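Soluble lytic transglycosylase B3 (Pseudomonas aeruginosa, PDB 5ANZ) probably cleaves the glycan strands of peptidoglycan as a lytic transglycosylase and binds a calcium ion in its lysozyme-like domain. Local coordinates at residues P106-Q111 with S145-H150; A128-D133 with T238-K243; M202-F207 with G232-S237; T210-Y215 with G223-W228. All coordinates share one frame; numbering follows the deposited sequence. Where two conformers were deposited one is given.

Interaction 1 of 4, residues P106-Q111 with S145-H150; sequences PLRVRQ and SNYGSH
Tyr147 OH gives its proton to the backbone O of Arg108 at 2.8 Å, joining helix 106-118 to the turn that follows helix 134-145. The hydroxyl approaches from above the carbonyl plane, 39° out of it. A second, weak bond runs from Arg108 NE to Asn146 OD1 at 3.3 Å, bent to 135° at the hydrogen, with the guanidinium and amide planes well turned from each other. Arg108 gets there by sending CG anti to the backbone N (chi1 -178°) and bending at chi3, while its NH1 turns back to the carbonyl O of Ala103. The turn itself is a type I' beta turn from Asn146 to Ser149, entered where Asn146 leaves helical geometry with positive phi. Within it Asn146 ND2 donates to Ser149 OG at 2.9 Å, which fixes the amide so that OD1 looks toward the arginine. Ser145 OG accepts from Gly148 N, an ST motif that overlaps the turn. Packing spreads outward from the tyrosine. Arg108 CG lies 3.4 Å from Tyr147 OH, and Gln111 CB rests obliquely against the ring, 3.7 Å from Tyr147 CE2. Gln111 OE1 comes in at the ring edge, close to Asn146 OD1 without bonding to it. Beyond the two segments, Leu339 and Phe343 of helix 330-343 back Arg108 and Tyr147.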
loop_
_atom_site.group_PDB
_atom_site.type_symbol
_atom_site.label_atom_id
_atom_site.label_comp_id
_atom_site.label_asym_id
_atom_site.label_seq_id
_atom_site.Cartn_x
_atom_site.Cartn_y
_atom_site.Cartn_z
ATOM N N PRO A 106 -9.360 3.385 17.314
ATOM C CA PRO A 106 -8.842 2.913 18.605
ATOM C C PRO A 106 -8.963 1.397 18.764
ATOM O O PRO A 106 -8.173 0.781 19.448
ATOM C CB PRO A 106 -9.729 3.641 19.629
ATOM C CG PRO A 106 -10.162 4.878 18.921
ATOM C CD PRO A 106 -10.315 4.498 17.469
ATOM N N LEU A 107 -9.969 0.797 18.143
ATOM C CA LEU A 107 -10.103 -0.648 18.237
ATOM C C LEU A 107 -8.922 -1.362 17.553
ATOM O O LEU A 107 -8.428 -2.375 18.063
ATOM C CB LEU A 107 -11.436 -1.088 17.637
ATOM C CG LEU A 107 -12.628 -0.462 18.375
ATOM C CD1 LEU A 107 -13.927 -0.623 17.584
ATOM C CD2 LEU A 107 -12.762 -1.057 19.779
ATOM N N ARG A 108 -8.447 -0.828 16.431
ATOM C CA ARG A 108 -7.299 -1.440 15.756
ATOM C C ARG A 108 -6.017 -1.172 16.539
ATOM O O ARG A 108 -5.129 -2.020 16.607
ATOM C CB ARG A 108 -7.144 -0.944 14.314
ATOM C CG ARG A 108 -5.957 -1.619 13.582
ATOM C CD ARG A 108 -5.984 -1.441 12.048
ATOM N NE ARG A 108 -7.118 -2.142 11.441
ATOM C CZ ARG A 108 -8.253 -1.561 11.063
ATOM N NH1 ARG A 108 -8.411 -0.251 11.205
ATOM N NH2 ARG A 108 -9.235 -2.289 10.541
ATOM N N VAL A 109 -5.905 0.016 17.118
ATOM C CA VAL A 109 -4.728 0.322 17.934
ATOM C C VAL A 109 -4.657 -0.639 19.112
ATOM O O VAL A 109 -3.623 -1.259 19.374
ATOM C CB VAL A 109 -4.758 1.775 18.472
ATOM C CG1 VAL A 109 -3.578 2.048 19.406
ATOM C CG2 VAL A 109 -4.807 2.774 17.317
ATOM N N ARG A 110 -5.763 -0.783 19.842
ATOM C CA ARG A 110 -5.699 -1.636 21.012
ATOM C C ARG A 110 -5.493 -3.099 20.624
ATOM O O ARG A 110 -4.805 -3.818 21.344
ATOM C CB ARG A 110 -6.946 -1.480 21.885
ATOM C CG ARG A 110 -8.217 -2.016 21.314
ATOM C CD ARG A 110 -9.340 -1.794 22.328
ATOM N NE ARG A 110 -10.516 -2.589 22.007
ATOM C CZ ARG A 110 -11.590 -2.672 22.778
ATOM N NH1 ARG A 110 -11.638 -2.007 23.922
ATOM N NH2 ARG A 110 -12.610 -3.428 22.403
ATOM N N GLN A 111 -6.035 -3.539 19.484
ATOM C CA GLN A 111 -5.824 -4.940 19.086
ATOM C C GLN A 111 -4.342 -5.172 18.771
ATOM O O GLN A 111 -3.794 -6.229 19.096
ATOM C CB GLN A 111 -6.681 -5.328 17.875
ATOM C CG GLN A 111 -8.138 -5.631 18.162
ATOM C CD GLN A 111 -8.919 -5.978 16.896
ATOM O OE1 GLN A 111 -8.542 -5.589 15.786
ATOM N NE2 GLN A 111 -10.013 -6.715 17.061
ATOM N N SER A 145 -4.402 -7.332 7.106
ATOM C CA SER A 145 -5.450 -8.333 7.351
ATOM C C SER A 145 -6.105 -8.214 8.720
ATOM O O SER A 145 -6.698 -9.173 9.205
ATOM C CB SER A 145 -4.868 -9.737 7.202
ATOM O OG SER A 145 -3.950 -10.032 8.246
ATOM N N ASN A 146 -5.994 -7.046 9.360
ATOM C CA ASN A 146 -6.498 -6.902 10.722
ATOM C C ASN A 146 -5.922 -7.976 11.655
ATOM O O ASN A 146 -6.649 -8.609 12.415
ATOM C CB ASN A 146 -8.024 -6.963 10.738
ATOM C CG ASN A 146 -8.607 -6.226 11.917
ATOM O OD1 ASN A 146 -8.070 -5.202 12.351
ATOM N ND2 ASN A 146 -9.699 -6.747 12.459
ATOM N N TYR A 147 -4.611 -8.168 11.575
ATOM C CA TYR A 147 -3.881 -9.114 12.418
ATOM C C TYR A 147 -4.371 -10.544 12.190
ATOM O O TYR A 147 -4.433 -11.347 13.123
ATOM C CB TYR A 147 -4.004 -8.728 13.893
ATOM C CG TYR A 147 -3.805 -7.242 14.150
ATOM C CD1 TYR A 147 -2.547 -6.668 14.096
ATOM C CD2 TYR A 147 -4.878 -6.428 14.496
ATOM C CE1 TYR A 147 -2.358 -5.325 14.341
ATOM C CE2 TYR A 147 -4.698 -5.069 14.744
ATOM C CZ TYR A 147 -3.433 -4.527 14.663
ATOM O OH TYR A 147 -3.279 -3.193 14.912
ATOM N N GLY A 148 -4.722 -10.826 10.938
ATOM C CA GLY A 148 -5.147 -12.160 10.538
ATOM C C GLY A 148 -6.636 -12.450 10.583
ATOM O O GLY A 148 -7.053 -13.574 10.269
ATOM N N SER A 149 -7.463 -11.484 10.970
ATOM C CA SER A 149 -8.898 -11.751 11.048
ATOM C C SER A 149 -9.639 -11.484 9.730
ATOM O O SER A 149 -10.786 -11.898 9.567
ATOM C CB SER A 149 -9.523 -10.924 12.167
ATOM O OG SER A 149 -9.631 -9.572 11.783
ATOM N N HIS A 150 -8.992 -10.786 8.797
ATOM C CA HIS A 150 -9.623 -10.463 7.516
ATOM C C HIS A 150 -8.644 -10.712 6.382
ATOM O O HIS A 150 -7.993 -9.786 5.885
ATOM C CB HIS A 150 -10.110 -9.020 7.508
ATOM C CG HIS A 150 -11.333 -8.798 8.345
ATOM N ND1 HIS A 150 -11.314 -8.852 9.724
ATOM C CD2 HIS A 150 -12.618 -8.547 7.998
ATOM C CE1 HIS A 150 -12.530 -8.633 10.188
ATOM N NE2 HIS A 150 -13.341 -8.445 9.161
#

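Interaction 2 of 4, residues A128-D133 with T238-K243; sequences ARYAVD and TANYLK
The ring of Tyr130 presents one face to Asn240, whose backbone N stands 4.2 Å above the ring plane toward the rim, while CG of its own neighbour Arg129 lies over the opposite face. Asn240 OD1 comes to 3.6 Å from Tyr130 CE1, with the amide plane turned 59° from the ring. That amide is held from elsewhere: Asn240 ND2 donates to the backbone O of Tyr215. At the root of the ring, Tyr130 CB meets Ala239 CB at 4.0 Å, and the small methyl lets the end of helix 120-130 come close to helix 231-244. Here the chain leaves its helix through Ala131, with positive phi, and reaches Asp133, the N-cap residue of helix 134-145, so the short link between helices 120-130 and 134-145 of the transglycosylase domain packs against helix 231-244. Val132, in this link, turns both methyls to helix 231-244. Val132 CG1 meets Leu242 CD1 at 3.9 Å, and Val132 CG2 lies 3.5 Å from Ala239 O. Val137 of helix 134-145 closes over Val132 and Ala239. On the outer side, Lys243 starts with CG anti to its backbone N (chi1 -179°), then bends at chi2 and chi4, wrapping its methylenes round Tyr130 O. Lys243 CD is 3.1 Å from Tyr130 O, and Lys243 NZ gives that oxygen a weak hydrogen bond at 3.3 Å and lies beside Ala131 CB.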
loop_
_atom_site.group_PDB
_atom_site.type_symbol
_atom_site.label_atom_id
_atom_site.label_comp_id
_atom_site.label_asym_id
_atom_site.label_seq_id
_atom_site.Cartn_x
_atom_site.Cartn_y
_atom_site.Cartn_z
ATOM N N ALA A 128 14.933 -8.892 16.214
ATOM C CA ALA A 128 16.372 -9.069 16.354
ATOM C C ALA A 128 17.024 -9.784 15.169
ATOM O O ALA A 128 18.150 -9.454 14.793
ATOM C CB ALA A 128 16.682 -9.814 17.653
ATOM N N ARG A 129 16.338 -10.758 14.576
ATOM C CA ARG A 129 16.924 -11.494 13.456
ATOM C C ARG A 129 16.932 -10.698 12.141
ATOM O O ARG A 129 17.863 -10.821 11.341
ATOM C CB ARG A 129 16.199 -12.824 13.233
ATOM C CG ARG A 129 16.524 -13.443 11.888
ATOM C CD ARG A 129 16.420 -14.953 11.887
ATOM N NE ARG A 129 17.108 -15.522 10.728
ATOM C CZ ARG A 129 17.074 -16.807 10.389
ATOM N NH1 ARG A 129 16.379 -17.671 11.117
ATOM N NH2 ARG A 129 17.732 -17.228 9.317
ATOM N N TYR A 130 15.907 -9.887 11.919
ATOM C CA TYR A 130 15.765 -9.171 10.654
ATOM C C TYR A 130 16.095 -7.690 10.789
ATOM O O TYR A 130 16.153 -6.983 9.792
ATOM C CB TYR A 130 14.347 -9.341 10.092
ATOM C CG TYR A 130 14.058 -10.778 9.730
ATOM C CD1 TYR A 130 14.502 -11.306 8.526
ATOM C CD2 TYR A 130 13.384 -11.619 10.610
ATOM C CE1 TYR A 130 14.273 -12.623 8.200
ATOM C CE2 TYR A 130 13.148 -12.946 10.292
ATOM C CZ TYR A 130 13.593 -13.438 9.081
ATOM O OH TYR A 130 13.387 -14.756 8.743
ATOM N N ALA A 131 16.341 -7.234 12.013
ATOM C CA ALA A 131 16.563 -5.810 12.257
ATOM C C ALA A 131 15.390 -4.998 11.694
ATOM O O ALA A 131 15.574 -4.046 10.908
ATOM C CB ALA A 131 17.870 -5.347 11.651
ATOM N N VAL A 132 14.189 -5.371 12.122
ATOM C CA VAL A 132 12.983 -4.633 11.766
ATOM C C VAL A 132 12.162 -4.429 13.034
ATOM O O VAL A 132 11.954 -5.371 13.792
ATOM C CB VAL A 132 12.127 -5.362 10.716
ATOM C CG1 VAL A 132 10.859 -4.583 10.435
ATOM C CG2 VAL A 132 12.934 -5.542 9.417
ATOM N N ASP A 133 11.704 -3.201 13.246
ATOM C CA ASP A 133 10.962 -2.853 14.451
ATOM C C ASP A 133 9.648 -3.611 14.548
ATOM O O ASP A 133 8.880 -3.659 13.587
ATOM C CB ASP A 133 10.706 -1.346 14.491
ATOM C CG ASP A 133 12.002 -0.557 14.550
ATOM O OD1 ASP A 133 12.524 -0.359 15.661
ATOM O OD2 ASP A 133 12.530 -0.178 13.490
ATOM N N THR A 238 6.717 -10.934 7.039
ATOM C CA THR A 238 6.498 -9.499 6.929
ATOM C C THR A 238 7.801 -8.752 7.155
ATOM O O THR A 238 8.134 -7.824 6.411
ATOM C CB THR A 238 5.451 -9.041 7.936
ATOM O OG1 THR A 238 4.227 -9.739 7.673
ATOM C CG2 THR A 238 5.213 -7.515 7.836
ATOM N N ALA A 239 8.535 -9.162 8.185
ATOM C CA ALA A 239 9.792 -8.507 8.532
ATOM C C ALA A 239 10.824 -8.699 7.430
ATOM O O ALA A 239 11.557 -7.781 7.081
ATOM C CB ALA A 239 10.330 -9.055 9.858
ATOM N N ASN A 240 10.890 -9.911 6.898
ATOM C CA ASN A 240 11.827 -10.207 5.820
ATOM C C ASN A 240 11.579 -9.296 4.599
ATOM O O ASN A 240 12.515 -8.786 3.965
ATOM C CB ASN A 240 11.701 -11.685 5.432
ATOM C CG ASN A 240 12.783 -12.123 4.491
ATOM O OD1 ASN A 240 13.951 -11.850 4.718
ATOM N ND2 ASN A 240 12.404 -12.802 3.422
ATOM N N TYR A 241 10.313 -9.084 4.272
ATOM C CA TYR A 241 9.940 -8.240 3.136
ATOM C C TYR A 241 10.263 -6.765 3.435
ATOM O O TYR A 241 10.805 -6.053 2.579
ATOM C CB TYR A 241 8.449 -8.424 2.797
ATOM C CG TYR A 241 7.988 -7.715 1.531
ATOM C CD1 TYR A 241 7.612 -6.381 1.551
ATOM C CD2 TYR A 241 7.925 -8.391 0.322
ATOM C CE1 TYR A 241 7.187 -5.741 0.398
ATOM C CE2 TYR A 241 7.508 -7.757 -0.832
ATOM C CZ TYR A 241 7.136 -6.439 -0.789
ATOM O OH TYR A 241 6.710 -5.815 -1.941
ATOM N N LEU A 242 9.967 -6.307 4.650
ATOM C CA LEU A 242 10.342 -4.933 5.003
ATOM C C LEU A 242 11.852 -4.726 4.958
ATOM O O LEU A 242 12.334 -3.665 4.535
ATOM C CB LEU A 242 9.815 -4.562 6.396
ATOM C CG LEU A 242 8.312 -4.294 6.446
ATOM C CD1 LEU A 242 7.877 -4.155 7.920
ATOM C CD2 LEU A 242 7.911 -3.028 5.638
ATOM N N LYS A 243 12.610 -5.722 5.405
ATOM C CA LYS A 243 14.053 -5.577 5.435
ATOM C C LYS A 243 14.578 -5.546 4.003
ATOM O O LYS A 243 15.458 -4.738 3.686
ATOM C CB LYS A 243 14.715 -6.704 6.247
ATOM C CG LYS A 243 16.245 -6.619 6.359
ATOM C CD LYS A 243 16.684 -5.381 7.186
ATOM C CE LYS A 243 18.219 -5.259 7.260
ATOM N NZ LYS A 243 18.862 -6.324 8.095
#

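Interaction 3 of 4, residues M202-F207 with G232-S237; sequences MGQTQF and GDALAS. With CA (calcium ion), chain B.
From CB, the side chain of Thr205 sends its methyl CG2 toward helix 231-244, where it lies 3.4 Å from Ala234 O and somewhat farther from Ala234 CB and Ser237 CB. Its other branch, OG1, stands between the backbone N and carbonyl carbon (chi1 58°), over the face of the Phe207 ring, and accepts a weak bond from Phe207 N. The hydroxyl thus stays within its own loop while the methyl does the touching. Next to it Gln204 CB meets Ala234 CB at 4.0 Å, and Gln204 OE1 accepts from Trp141 NE1. The Phe207 ring turns its edge to the helix: Phe207 CZ lies 3.6 Å from Ser237 O, which is in the ring plane, and Phe207 CE2 is 3.8 Å from Ser237 CB. Ser237 OG turns back one turn and donates to Asp233 O at 2.6 Å, on the face of that carbonyl opposite Ser237 N. Asp233 itself holds the calcium through both carboxylate oxygens, with OD2 at 2.4 Å. Asp218, Asp220, Asp222 and the backbone O of Lys224 complete the protein ligands, as in an EF-hand-like calcium loop whose last, bidentate acid lies at the start of a helix.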
loop_
_atom_site.group_PDB
_atom_site.type_symbol
_atom_site.label_atom_id
_atom_site.label_comp_id
_atom_site.label_asym_id
_atom_site.label_seq_id
_atom_site.Cartn_x
_atom_site.Cartn_y
_atom_site.Cartn_z
ATOM N N MET A 202 -2.565 -13.117 -0.411
ATOM C CA MET A 202 -2.833 -14.338 0.354
ATOM C C MET A 202 -2.621 -14.177 1.849
ATOM O O MET A 202 -1.659 -13.549 2.299
ATOM C CB MET A 202 -1.943 -15.483 -0.139
ATOM C CG MET A 202 -1.980 -15.673 -1.623
ATOM S SD MET A 202 -1.010 -17.127 -2.091
ATOM C CE MET A 202 0.587 -16.737 -1.406
ATOM N N GLY A 203 -3.507 -14.778 2.624
ATOM C CA GLY A 203 -3.202 -15.040 4.018
ATOM C C GLY A 203 -3.039 -13.804 4.890
ATOM O O GLY A 203 -3.606 -12.761 4.610
ATOM N N GLN A 204 -2.268 -13.954 5.959
ATOM C CA GLN A 204 -2.180 -12.904 6.962
ATOM C C GLN A 204 -1.343 -11.752 6.465
ATOM O O GLN A 204 -1.561 -10.606 6.871
ATOM C CB GLN A 204 -1.597 -13.438 8.259
ATOM C CG GLN A 204 -2.393 -14.614 8.808
ATOM C CD GLN A 204 -2.251 -14.778 10.293
ATOM O OE1 GLN A 204 -1.997 -13.815 11.012
ATOM N NE2 GLN A 204 -2.431 -16.013 10.777
ATOM N N THR A 205 -0.394 -12.054 5.584
ATOM C CA THR A 205 0.510 -11.028 5.072
ATOM C C THR A 205 -0.040 -10.330 3.817
ATOM O O THR A 205 0.461 -9.277 3.412
ATOM C CB THR A 205 1.872 -11.644 4.724
ATOM O OG1 THR A 205 1.665 -12.682 3.763
ATOM C CG2 THR A 205 2.521 -12.242 5.969
ATOM N N GLN A 206 -1.031 -10.950 3.179
ATOM C CA GLN A 206 -1.557 -10.511 1.879
ATOM C C GLN A 206 -0.462 -10.405 0.823
ATOM O O GLN A 206 -0.495 -9.525 -0.047
ATOM C CB GLN A 206 -2.313 -9.189 2.027
ATOM C CG GLN A 206 -3.574 -9.350 2.902
ATOM C CD GLN A 206 -4.701 -10.076 2.177
ATOM O OE1 GLN A 206 -5.318 -9.527 1.248
ATOM N NE2 GLN A 206 -4.971 -11.311 2.587
ATOM N N PHE A 207 0.488 -11.341 0.883
ATOM C CA PHE A 207 1.460 -11.528 -0.200
ATOM C C PHE A 207 0.797 -12.110 -1.447
ATOM O O PHE A 207 0.066 -13.093 -1.325
ATOM C CB PHE A 207 2.546 -12.520 0.203
ATOM C CG PHE A 207 3.593 -12.003 1.167
ATOM C CD1 PHE A 207 3.633 -10.679 1.578
ATOM C CD2 PHE A 207 4.584 -12.883 1.612
ATOM C CE1 PHE A 207 4.648 -10.244 2.441
ATOM C CE2 PHE A 207 5.604 -12.458 2.458
ATOM C CZ PHE A 207 5.639 -11.144 2.870
ATOM N N GLY A 232 4.008 -16.927 13.614
ATOM C CA GLY A 232 5.460 -16.854 13.511
ATOM C C GLY A 232 5.906 -16.694 12.065
ATOM O O GLY A 232 6.656 -15.768 11.732
ATOM N N ASP A 233 5.450 -17.593 11.201
ATOM C CA ASP A 233 5.796 -17.496 9.774
ATOM C C ASP A 233 5.321 -16.176 9.187
ATOM O O ASP A 233 6.022 -15.530 8.413
ATOM C CB ASP A 233 5.180 -18.639 8.957
ATOM C CG ASP A 233 5.747 -20.024 9.304
ATOM O OD1 ASP A 233 6.743 -20.169 10.067
ATOM O OD2 ASP A 233 5.171 -20.991 8.752
ATOM N N ALA A 234 4.110 -15.770 9.540
ATOM C CA ALA A 234 3.564 -14.524 9.003
ATOM C C ALA A 234 4.387 -13.313 9.422
ATOM O O ALA A 234 4.709 -12.469 8.596
ATOM C CB ALA A 234 2.105 -14.333 9.463
ATOM N N LEU A 235 4.689 -13.226 10.713
ATOM C CA LEU A 235 5.426 -12.079 11.236
ATOM C C LEU A 235 6.856 -12.056 10.676
ATOM O O LEU A 235 7.353 -11.001 10.289
ATOM C CB LEU A 235 5.426 -12.100 12.773
ATOM C CG LEU A 235 4.030 -11.924 13.406
ATOM C CD1 LEU A 235 4.057 -12.202 14.932
ATOM C CD2 LEU A 235 3.478 -10.530 13.096
ATOM N N ALA A 236 7.498 -13.213 10.619
ATOM C CA ALA A 236 8.857 -13.252 10.085
ATOM C C ALA A 236 8.856 -12.906 8.603
ATOM O O ALA A 236 9.792 -12.245 8.119
ATOM C CB ALA A 236 9.473 -14.613 10.311
ATOM N N SER A 237 7.826 -13.359 7.881
ATOM C CA SER A 237 7.716 -13.063 6.460
ATOM C C SER A 237 7.559 -11.567 6.232
ATOM O O SER A 237 8.193 -10.993 5.345
ATOM C CB SER A 237 6.538 -13.823 5.825
ATOM O OG SER A 237 6.730 -15.222 5.924
HETATM CA CA CA B . 6.485 -22.881 9.394
HETATM O O HOH W 1 4.308 -23.657 9.893
#

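Interaction 4 of 4, residues T210-Y215 with G223-W228; sequences TTHNQY and GKRDIW. With CA (calcium ion), chain B.
A chi1 of 175° swings the His212 ring off helix 209-215 into the loop 223-228, while a bend at chi3 (-82°) lays the guanidinium of Arg225 near His212 O and Asn213 O at the helix end. The imidazole lies edge-on to the loop backbone: His212 CE1 is 3.1 Å from Arg225 O, in the plane of the ring. Ile227 CD1 also lies at the ring edge, 3.5 Å from His212 ND1, a buried nitrogen without a polar partner in the model; NE2 is bonded to Asp188 instead. Trp228 touches CE1 obliquely with CZ3, the two ring planes 43° apart. These residues lie mid-way in the calcium-binding loop, between Asp218 and Asp233, which resembles an EF-hand loop; Lys224 O binds the calcium at 2.3 Å, one residue before Arg225. Arg225 was modelled in two conformers. In the one described, its guanidinium turns one face toward His212 O, and weak, doubtful bonds run from NH1 and NH2 to Asn213 O, while NH1 also reaches Ala216 O just beyond the helix. Farther along, Asp226 OD1 accepts from Trp228 N at 3.0 Å, closing an Asx turn before helix 231-244.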
loop_
_atom_site.group_PDB
_atom_site.type_symbol
_atom_site.label_atom_id
_atom_site.label_comp_id
_atom_site.label_asym_id
_atom_site.label_seq_id
_atom_site.Cartn_x
_atom_site.Cartn_y
_atom_site.Cartn_z
ATOM N N THR A 210 3.990 -14.693 -6.107
ATOM C CA THR A 210 5.408 -14.515 -6.421
ATOM C C THR A 210 6.145 -13.838 -5.244
ATOM O O THR A 210 7.314 -14.139 -4.980
ATOM C CB THR A 210 5.621 -13.710 -7.731
ATOM O OG1 THR A 210 4.987 -12.430 -7.624
ATOM C CG2 THR A 210 5.061 -14.476 -8.934
ATOM N N THR A 211 5.470 -12.946 -4.513
ATOM C CA THR A 211 6.091 -12.356 -3.336
ATOM C C THR A 211 6.282 -13.388 -2.224
ATOM O O THR A 211 7.316 -13.429 -1.556
ATOM C CB THR A 211 5.251 -11.164 -2.799
ATOM O OG1 THR A 211 5.204 -10.150 -3.808
ATOM C CG2 THR A 211 5.852 -10.609 -1.517
ATOM N N HIS A 212 5.288 -14.249 -2.032
ATOM C CA HIS A 212 5.447 -15.352 -1.105
ATOM C C HIS A 212 6.674 -16.193 -1.473
ATOM O O HIS A 212 7.507 -16.505 -0.615
ATOM C CB HIS A 212 4.189 -16.236 -1.096
ATOM C CG HIS A 212 4.326 -17.467 -0.260
ATOM N ND1 HIS A 212 3.870 -17.538 1.038
ATOM C CD2 HIS A 212 4.894 -18.668 -0.535
ATOM C CE1 HIS A 212 4.147 -18.736 1.526
ATOM N NE2 HIS A 212 4.752 -19.438 0.601
ATOM N N ASN A 213 6.802 -16.535 -2.747
ATOM C CA ASN A 213 7.862 -17.446 -3.143
ATOM C C ASN A 213 9.264 -16.850 -2.994
ATOM O O ASN A 213 10.236 -17.595 -2.856
ATOM C CB ASN A 213 7.624 -17.930 -4.578
ATOM C CG ASN A 213 6.537 -18.990 -4.655
ATOM O OD1 ASN A 213 6.118 -19.534 -3.627
ATOM N ND2 ASN A 213 6.097 -19.316 -5.869
ATOM N N GLN A 214 9.366 -15.520 -2.997
ATOM C CA GLN A 214 10.661 -14.883 -2.804
ATOM C C GLN A 214 10.909 -14.460 -1.366
ATOM O O GLN A 214 12.046 -14.485 -0.908
ATOM C CB GLN A 214 10.823 -13.666 -3.718
ATOM C CG GLN A 214 12.181 -12.996 -3.546
ATOM C CD GLN A 214 12.503 -11.996 -4.639
ATOM O OE1 GLN A 214 11.742 -11.830 -5.594
ATOM N NE2 GLN A 214 13.644 -11.323 -4.503
ATOM N N TYR A 215 9.859 -14.086 -0.639
ATOM C CA TYR A 215 10.094 -13.481 0.683
ATOM C C TYR A 215 9.451 -14.168 1.881
ATOM O O TYR A 215 9.791 -13.848 3.008
ATOM C CB TYR A 215 9.632 -12.016 0.683
ATOM C CG TYR A 215 10.392 -11.189 -0.312
ATOM C CD1 TYR A 215 11.666 -10.735 -0.018
ATOM C CD2 TYR A 215 9.845 -10.887 -1.553
ATOM C CE1 TYR A 215 12.388 -9.979 -0.951
ATOM C CE2 TYR A 215 10.551 -10.139 -2.483
ATOM C CZ TYR A 215 11.815 -9.682 -2.168
ATOM O OH TYR A 215 12.515 -8.948 -3.098
ATOM N N GLY A 223 9.179 -26.736 7.903
ATOM C CA GLY A 223 9.280 -26.916 6.464
ATOM C C GLY A 223 8.185 -26.230 5.674
ATOM O O GLY A 223 8.183 -26.237 4.447
ATOM N N LYS A 224 7.242 -25.629 6.387
ATOM C CA LYS A 224 6.162 -24.900 5.743
ATOM C C LYS A 224 6.280 -23.401 5.978
ATOM O O LYS A 224 6.510 -22.954 7.104
ATOM C CB LYS A 224 4.806 -25.394 6.257
ATOM C CG LYS A 224 4.533 -26.850 5.965
ATOM C CD LYS A 224 3.088 -27.202 6.250
ATOM C CE LYS A 224 2.783 -27.110 7.734
ATOM N NZ LYS A 224 1.426 -27.643 8.044
ATOM N N ARG A 225 6.143 -22.637 4.899
ATOM C CA ARG A 225 6.021 -21.181 4.990
ATOM C C ARG A 225 4.533 -20.853 5.042
ATOM O O ARG A 225 3.931 -20.486 4.045
ATOM C CB ARG A 225 6.717 -20.506 3.811
ATOM C CG ARG A 225 8.203 -20.834 3.761
ATOM C CD ARG A 225 8.940 -19.916 2.788
ATOM N NE ARG A 225 8.818 -20.369 1.405
ATOM C CZ ARG A 225 9.227 -19.673 0.346
ATOM N NH1 ARG A 225 9.786 -18.474 0.493
ATOM N NH2 ARG A 225 9.079 -20.182 -0.870
ATOM N N ASP A 226 3.954 -21.018 6.223
ATOM C CA ASP A 226 2.502 -20.942 6.388
ATOM C C ASP A 226 2.038 -19.561 6.826
ATOM O O ASP A 226 1.877 -19.302 8.025
ATOM C CB ASP A 226 2.054 -21.989 7.397
ATOM C CG ASP A 226 0.567 -21.910 7.703
ATOM O OD1 ASP A 226 -0.175 -21.297 6.909
ATOM O OD2 ASP A 226 0.147 -22.479 8.733
ATOM N N ILE A 227 1.804 -18.684 5.853
ATOM C CA ILE A 227 1.388 -17.322 6.163
ATOM C C ILE A 227 -0.118 -17.258 6.388
ATOM O O ILE A 227 -0.663 -16.176 6.552
ATOM C CB ILE A 227 1.765 -16.329 5.044
ATOM C CG1 ILE A 227 1.117 -16.749 3.726
ATOM C CG2 ILE A 227 3.298 -16.255 4.878
ATOM C CD1 ILE A 227 1.280 -15.702 2.599
ATOM N N TRP A 228 -0.776 -18.418 6.394
ATOM C CA TRP A 228 -2.206 -18.502 6.693
ATOM C C TRP A 228 -2.477 -18.800 8.166
ATOM O O TRP A 228 -3.300 -18.124 8.807
ATOM C CB TRP A 228 -2.861 -19.584 5.806
ATOM C CG TRP A 228 -2.789 -19.224 4.353
ATOM C CD1 TRP A 228 -3.743 -18.573 3.624
ATOM C CD2 TRP A 228 -1.702 -19.481 3.444
ATOM N NE1 TRP A 228 -3.321 -18.397 2.340
ATOM C CE2 TRP A 228 -2.070 -18.945 2.197
ATOM C CE3 TRP A 228 -0.455 -20.101 3.575
ATOM C CZ2 TRP A 228 -1.239 -19.005 1.077
ATOM C CZ3 TRP A 228 0.386 -20.155 2.455
ATOM C CH2 TRP A 228 -0.012 -19.608 1.230
HETATM CA CA CA B . 6.485 -22.881 9.394
HETATM O O HOH W 1 4.308 -23.657 9.893
#

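Interactions 3 and 4 are the buried pair, their centres about 7 Å apart, and both lead to one calcium: Asp233 comes from interaction 3 and Lys224 from interaction 4, and Gln204 N bonds Ile227 O between them. Interaction 2 shares helix 231-244 with interaction 3, just farther along that helix, and is partly buried, apolar within and closed by a lysine outside. Its Asn240 ties it to Tyr215 of interaction 4. Interaction 1 lies at the opposite end of helix 134-145 from interaction 2, and depends on side-chain-to-carbonyl and amide bonds; Ser145 OG to Gln204 O joins it to interaction 3, which has no hydrogen bond between its own segments.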